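PDB 6DLH: alpha-1,4-endofucoidanase from Mariniflexile fucanivorans, which hydrolyses alpha-1,4 linkages within fucoidan chains, acting as a retaining endo-enzyme of glycoside hydrolase family 107. Local coordinates for residues A[37-42]-A[337-342]; A[265-270]-A[287-292]. All coordinates share one frame; numbering follows the deposited sequence.

Interaction 1 (A[37-42]-A[337-342]); sequences LRAEWM and NVVAHF
Val339 carries most of the apolar contact, one methyl group for each of two partners on the 3-10 turn 37-42. With chi1 at 168°, its CG1 lies anti to the backbone N and meets Met42, whose CG is 3.7 Å from CG1. The other branch is turned toward Ala39: Val339 CG2 is 4.1 Å from Ala39 CB and rests closer, 3.3 Å, against Ala39 O. That carbonyl is already engaged within the turn, where Met42 N donates to Ala39 O at 2.9 Å.

The sulfur-aromatic contact involves the end of Met42. Its bent chain brings SD to 3.8 Å from His341 CD2; the line from SD to the ring centroid, 4.5 Å long, is oblique, 47° off the normal. The imidazole is oriented by a probable hydrogen bond to Thr291 and by another between NE2 and Thr379 OG1.

Toward the surface, Leu37 and Asn337 lie alongside one another and point the same way, with Leu37 CG 3.8 Å from Asn337 OD1. No hydrogen bond joins the two segments, which meet through van der Waals contact.

The turn precedes strand 46-49, while 337-342 runs into strand 341-342, an outermost strand of the parallel sheet. Backbone bonds tie Val339 to Asp289 and Thr291, and Phe342 packs on helix 307-321.

Interaction 2 (A[265-270]-A[287-292]); sequences AAIAFN and FDDYTF
The Tyr290 ring lies broadside to Ala268, whose CB sits 3.4 Å from the ring centroid and almost on the normal, a face-on CH-pi contact. Tyr290 reaches this position with CG set between its backbone N and carbonyl carbon (chi1 67°); its hydroxyl is hydrogen-bonded to Glu145 at the far end. Phe292 repeats the theme with Asn270: CB is 3.4 Å from the Phe292 centroid, and the amide runs on, stacked, above the CD1-CE1 side of the ring with the two planes only 12° apart. Asp226 and Ser272 hold the stacked amide at its ND2 and OD1.

Phe269 is turned differently. Its edge faces Asp288, the carboxylate standing nearly perpendicular to the ring, and OD1 accepts the Phe269 N-H at 2.8 Å, almost along the C-O direction. Asp289 instead runs side by side with Ile267 and receives Ile267 N on the anti lone pair of OD2, 2.9 Å away.

Between these side chains, Ile267 O takes two amides: Asp289 N at 2.6 Å, in the carbonyl plane, and Tyr290 N at 3.2 Å, tilted out of it. A water accepts from Phe292 N and lies 2.7 Å from Phe269 O.

Strand 266-269, an outermost strand of the parallel sheet, pairs with 222-226 on one side; the irregular segment 287-292, before helix 307-321, lines the other. Carboxylates thus do work that strand carbonyls would do in a regular sheet, capturing the amides of Ile267 and Phe269. Asp289 OD1 also faces the Arg38 guanidinium in a salt bridge and accepts the Gly36 amide, so this buried group is probably held as the anion.

Overall arrangement
The two contacts lie about 9 Å apart, centre to centre, and interlock through segment 287-292. The probable hydrogen bond from His341 ND1 of interaction 1 to Thr291 O of interaction 2 spans 2.7 Å, and the salt bridge from Arg38 NE to Asp289 OD1, 3.0 Å, joins them again. Strands 266-269 and 341-342 are the two outermost strands of the seven-stranded parallel sheet. Segment 287-292 bonds to residues of both flanking segments, consistent with an irregular eighth element closing a barrel like that of GH29 fucosidases. A calcium ion, probably the one bound by Phe327, Asn335 and Asp336, lies about 9 Å from the side chain of Asn337 and about 11 Å from that of Thr291.

Interaction 1 (A[37-42]-A[337-342])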
loop_
_atom_site.group_PDB
_atom_site.type_symbol
_atom_site.label_atom_id
_atom_site.label_comp_id
_atom_site.label_asym_id
_atom_site.label_seq_id
_atom_site.Cartn_x
_atom_site.Cartn_y
_atom_site.Cartn_z
ATOM N N LEU A 37 19.530 4.651 -20.103
ATOM C CA LEU A 37 20.706 4.897 -19.278
ATOM C C LEU A 37 20.288 5.163 -17.832
ATOM O O LEU A 37 20.992 4.787 -16.895
ATOM C CB LEU A 37 21.493 6.089 -19.839
ATOM C CG LEU A 37 22.625 5.754 -20.813
ATOM C CD1 LEU A 37 23.175 7.026 -21.450
ATOM C CD2 LEU A 37 23.747 4.989 -20.119
ATOM N N ARG A 38 19.128 5.800 -17.660
ATOM C CA ARG A 38 18.689 6.176 -16.328
ATOM C C ARG A 38 18.121 4.972 -15.572
ATOM O O ARG A 38 17.716 5.114 -14.420
ATOM C CB ARG A 38 17.758 7.390 -16.375
ATOM C CG ARG A 38 16.458 7.188 -17.137
ATOM C CD ARG A 38 15.652 8.465 -16.998
ATOM N NE ARG A 38 14.680 8.587 -18.070
ATOM C CZ ARG A 38 14.888 9.217 -19.223
ATOM N NH1 ARG A 38 14.013 9.095 -20.207
ATOM N NH2 ARG A 38 15.965 9.963 -19.387
ATOM N N ALA A 39 18.122 3.795 -16.218
ATOM C CA ALA A 39 17.720 2.544 -15.596
ATOM C C ALA A 39 18.912 1.592 -15.521
ATOM O O ALA A 39 18.743 0.374 -15.431
ATOM C CB ALA A 39 16.565 1.937 -16.359
ATOM N N GLU A 40 20.129 2.148 -15.530
ATOM C CA GLU A 40 21.324 1.316 -15.561
ATOM C C GLU A 40 21.432 0.504 -14.267
ATOM O O GLU A 40 22.038 -0.568 -14.244
ATOM C CB GLU A 40 22.562 2.173 -15.848
ATOM C CG GLU A 40 23.885 1.515 -15.486
ATOM C CD GLU A 40 24.260 0.266 -16.274
ATOM O OE1 GLU A 40 23.743 0.091 -17.410
ATOM O OE2 GLU A 40 25.069 -0.537 -15.745
ATOM N N TRP A 41 20.837 1.025 -13.187
ATOM C CA TRP A 41 20.885 0.377 -11.885
ATOM C C TRP A 41 20.021 -0.882 -11.901
ATOM O O TRP A 41 20.191 -1.755 -11.057
ATOM C CB TRP A 41 20.420 1.346 -10.793
ATOM C CG TRP A 41 19.017 1.830 -10.997
ATOM C CD1 TRP A 41 18.640 2.985 -11.616
ATOM C CD2 TRP A 41 17.800 1.177 -10.585
ATOM N NE1 TRP A 41 17.277 3.100 -11.612
ATOM C CE2 TRP A 41 16.733 2.007 -10.989
ATOM C CE3 TRP A 41 17.502 -0.023 -9.924
ATOM C CZ2 TRP A 41 15.397 1.675 -10.757
ATOM C CZ3 TRP A 41 16.181 -0.351 -9.693
ATOM C CH2 TRP A 41 15.145 0.488 -10.102
ATOM N N MET A 42 19.092 -0.937 -12.863
ATOM C CA MET A 42 18.146 -2.026 -13.030
ATOM C C MET A 42 18.863 -3.287 -13.525
ATOM O O MET A 42 18.384 -4.398 -13.304
ATOM C CB MET A 42 17.045 -1.607 -14.009
ATOM C CG MET A 42 15.989 -2.657 -14.281
ATOM S SD MET A 42 14.364 -2.259 -13.598
ATOM C CE MET A 42 14.286 -0.488 -13.877
ATOM N N ASN A 337 19.952 1.424 -25.040
ATOM C CA ASN A 337 20.274 1.402 -23.621
ATOM C C ASN A 337 19.069 0.966 -22.789
ATOM O O ASN A 337 19.183 0.864 -21.572
ATOM C CB ASN A 337 20.841 2.730 -23.111
ATOM C CG ASN A 337 22.156 3.092 -23.762
ATOM O OD1 ASN A 337 22.292 4.186 -24.309
ATOM N ND2 ASN A 337 23.118 2.184 -23.719
ATOM N N VAL A 338 17.934 0.708 -23.450
ATOM C CA VAL A 338 16.746 0.194 -22.782
ATOM C C VAL A 338 17.094 -1.134 -22.095
ATOM O O VAL A 338 17.724 -2.007 -22.682
ATOM C CB VAL A 338 15.570 0.079 -23.773
ATOM C CG1 VAL A 338 14.348 -0.583 -23.158
ATOM C CG2 VAL A 338 15.203 1.435 -24.357
ATOM N N VAL A 339 16.724 -1.251 -20.819
ATOM C CA VAL A 339 17.161 -2.363 -19.992
ATOM C C VAL A 339 16.145 -3.506 -20.069
ATOM O O VAL A 339 14.935 -3.289 -20.030
ATOM C CB VAL A 339 17.410 -1.895 -18.543
ATOM C CG1 VAL A 339 17.585 -3.064 -17.576
ATOM C CG2 VAL A 339 18.607 -0.946 -18.474
ATOM N N ALA A 340 16.658 -4.732 -20.195
ATOM C CA ALA A 340 15.804 -5.906 -20.206
ATOM C C ALA A 340 15.313 -6.160 -18.783
ATOM O O ALA A 340 16.116 -6.255 -17.861
ATOM C CB ALA A 340 16.566 -7.084 -20.757
ATOM N N HIS A 341 13.989 -6.258 -18.618
ATOM C CA HIS A 341 13.413 -6.463 -17.300
ATOM C C HIS A 341 12.213 -7.402 -17.392
ATOM O O HIS A 341 11.466 -7.373 -18.364
ATOM C CB HIS A 341 13.072 -5.109 -16.656
ATOM C CG HIS A 341 12.041 -5.188 -15.581
ATOM N ND1 HIS A 341 10.683 -5.162 -15.855
ATOM C CD2 HIS A 341 12.157 -5.296 -14.242
ATOM C CE1 HIS A 341 10.008 -5.246 -14.727
ATOM N NE2 HIS A 341 10.889 -5.319 -13.722
ATOM N N PHE A 342 12.027 -8.211 -16.345
ATOM C CA PHE A 342 11.024 -9.265 -16.329
ATOM C C PHE A 342 10.120 -9.049 -15.116
ATOM O O PHE A 342 10.622 -8.687 -14.051
ATOM C CB PHE A 342 11.742 -10.622 -16.344
ATOM C CG PHE A 342 10.890 -11.863 -16.492
ATOM C CD1 PHE A 342 9.683 -11.839 -17.175
ATOM C CD2 PHE A 342 11.327 -13.078 -15.985
ATOM C CE1 PHE A 342 8.919 -12.991 -17.319
ATOM C CE2 PHE A 342 10.573 -14.233 -16.138
ATOM C CZ PHE A 342 9.373 -14.190 -16.812
#

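Interaction 2 (A[265-270]-A[287-292])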
loop_
_atom_site.group_PDB
_atom_site.type_symbol
_atom_site.label_atom_id
_atom_site.label_comp_id
_atom_site.label_asym_id
_atom_site.label_seq_id
_atom_site.Cartn_x
_atom_site.Cartn_y
_atom_site.Cartn_z
ATOM N N ALA A 265 13.902 8.995 -13.193
ATOM C CA ALA A 265 12.932 7.927 -13.024
ATOM C C ALA A 265 12.847 7.103 -14.310
ATOM O O ALA A 265 12.690 7.661 -15.394
ATOM C CB ALA A 265 11.596 8.505 -12.623
ATOM N N ALA A 266 12.969 5.774 -14.172
ATOM C CA ALA A 266 12.880 4.843 -15.291
ATOM C C ALA A 266 11.420 4.475 -15.541
ATOM O O ALA A 266 10.677 4.215 -14.592
ATOM C CB ALA A 266 13.722 3.625 -15.001
ATOM N N ILE A 267 11.020 4.448 -16.821
ATOM C CA ILE A 267 9.617 4.299 -17.204
ATOM C C ILE A 267 9.457 3.020 -18.022
ATOM O O ILE A 267 10.316 2.705 -18.848
ATOM C CB ILE A 267 9.106 5.521 -18.011
ATOM C CG1 ILE A 267 9.587 6.873 -17.460
ATOM C CG2 ILE A 267 7.592 5.479 -18.195
ATOM C CD1 ILE A 267 9.233 7.140 -16.007
ATOM N N ALA A 268 8.336 2.318 -17.804
ATOM C CA ALA A 268 7.993 1.147 -18.594
ATOM C C ALA A 268 6.486 1.104 -18.817
ATOM O O ALA A 268 5.728 1.333 -17.883
ATOM C CB ALA A 268 8.478 -0.116 -17.917
ATOM N N PHE A 269 6.079 0.767 -20.050
ATOM C CA PHE A 269 4.681 0.622 -20.423
ATOM C C PHE A 269 4.404 -0.828 -20.812
ATOM O O PHE A 269 5.188 -1.436 -21.531
ATOM C CB PHE A 269 4.357 1.543 -21.604
ATOM C CG PHE A 269 4.505 3.013 -21.305
ATOM C CD1 PHE A 269 5.725 3.653 -21.468
ATOM C CD2 PHE A 269 3.424 3.753 -20.846
ATOM C CE1 PHE A 269 5.857 5.003 -21.188
ATOM C CE2 PHE A 269 3.557 5.105 -20.565
ATOM C CZ PHE A 269 4.776 5.724 -20.734
ATOM N N ASN A 270 3.278 -1.372 -20.341
ATOM C CA ASN A 270 2.875 -2.711 -20.735
ATOM C C ASN A 270 2.165 -2.656 -22.087
ATOM O O ASN A 270 0.973 -2.348 -22.150
ATOM C CB ASN A 270 1.966 -3.376 -19.703
ATOM C CG ASN A 270 1.653 -4.817 -20.051
ATOM O OD1 ASN A 270 2.172 -5.355 -21.031
ATOM N ND2 ASN A 270 0.811 -5.454 -19.256
ATOM N N PHE A 287 9.584 6.219 -24.880
ATOM C CA PHE A 287 9.451 6.646 -23.494
ATOM C C PHE A 287 9.705 5.499 -22.514
ATOM O O PHE A 287 9.588 5.691 -21.307
ATOM C CB PHE A 287 8.132 7.405 -23.294
ATOM C CG PHE A 287 7.988 8.593 -24.213
ATOM C CD1 PHE A 287 8.718 9.754 -23.993
ATOM C CD2 PHE A 287 7.162 8.535 -25.327
ATOM C CE1 PHE A 287 8.608 10.835 -24.855
ATOM C CE2 PHE A 287 7.058 9.613 -26.192
ATOM C CZ PHE A 287 7.782 10.762 -25.955
ATOM N N ASP A 288 10.090 4.326 -23.040
ATOM C CA ASP A 288 10.457 3.173 -22.232
ATOM C C ASP A 288 11.941 3.238 -21.876
ATOM O O ASP A 288 12.792 3.288 -22.760
ATOM C CB ASP A 288 10.159 1.868 -22.974
ATOM C CG ASP A 288 8.698 1.461 -22.952
ATOM O OD1 ASP A 288 8.202 1.098 -21.855
ATOM O OD2 ASP A 288 8.069 1.498 -24.028
ATOM N N ASP A 289 12.242 3.224 -20.572
ATOM C CA ASP A 289 13.611 3.099 -20.099
ATOM C C ASP A 289 13.918 1.624 -19.859
ATOM O O ASP A 289 15.074 1.219 -19.906
ATOM C CB ASP A 289 13.853 3.916 -18.825
ATOM C CG ASP A 289 13.714 5.414 -19.026
ATOM O OD1 ASP A 289 14.632 6.010 -19.624
ATOM O OD2 ASP A 289 12.693 5.969 -18.590
ATOM N N TYR A 290 12.869 0.841 -19.573
ATOM C CA TYR A 290 13.003 -0.600 -19.411
ATOM C C TYR A 290 11.750 -1.302 -19.922
ATOM O O TYR A 290 10.708 -0.671 -20.102
ATOM C CB TYR A 290 13.324 -0.974 -17.957
ATOM C CG TYR A 290 12.247 -0.724 -16.931
ATOM C CD1 TYR A 290 11.874 0.566 -16.567
ATOM C CD2 TYR A 290 11.632 -1.780 -16.279
ATOM C CE1 TYR A 290 10.900 0.801 -15.607
ATOM C CE2 TYR A 290 10.660 -1.565 -15.311
ATOM C CZ TYR A 290 10.298 -0.272 -14.970
ATOM O OH TYR A 290 9.342 -0.068 -14.019
ATOM N N THR A 291 11.875 -2.614 -20.146
ATOM C CA THR A 291 10.753 -3.415 -20.602
ATOM C C THR A 291 9.877 -3.773 -19.412
ATOM O O THR A 291 10.380 -4.257 -18.401
ATOM C CB THR A 291 11.215 -4.675 -21.346
ATOM O OG1 THR A 291 11.975 -5.489 -20.452
ATOM C CG2 THR A 291 12.044 -4.346 -22.568
ATOM N N PHE A 292 8.571 -3.528 -19.555
ATOM C CA PHE A 292 7.590 -3.928 -18.563
ATOM C C PHE A 292 7.763 -5.417 -18.270
ATOM O O PHE A 292 7.808 -5.829 -17.102
ATOM C CB PHE A 292 6.179 -3.606 -19.057
ATOM C CG PHE A 292 5.100 -3.713 -18.012
ATOM C CD1 PHE A 292 4.504 -4.932 -17.725
ATOM C CD2 PHE A 292 4.663 -2.588 -17.327
ATOM C CE1 PHE A 292 3.501 -5.025 -16.771
ATOM C CE2 PHE A 292 3.662 -2.681 -16.371
ATOM C CZ PHE A 292 3.085 -3.900 -16.092
HETATM O O HOH W 1 7.820 -1.733 -21.746
#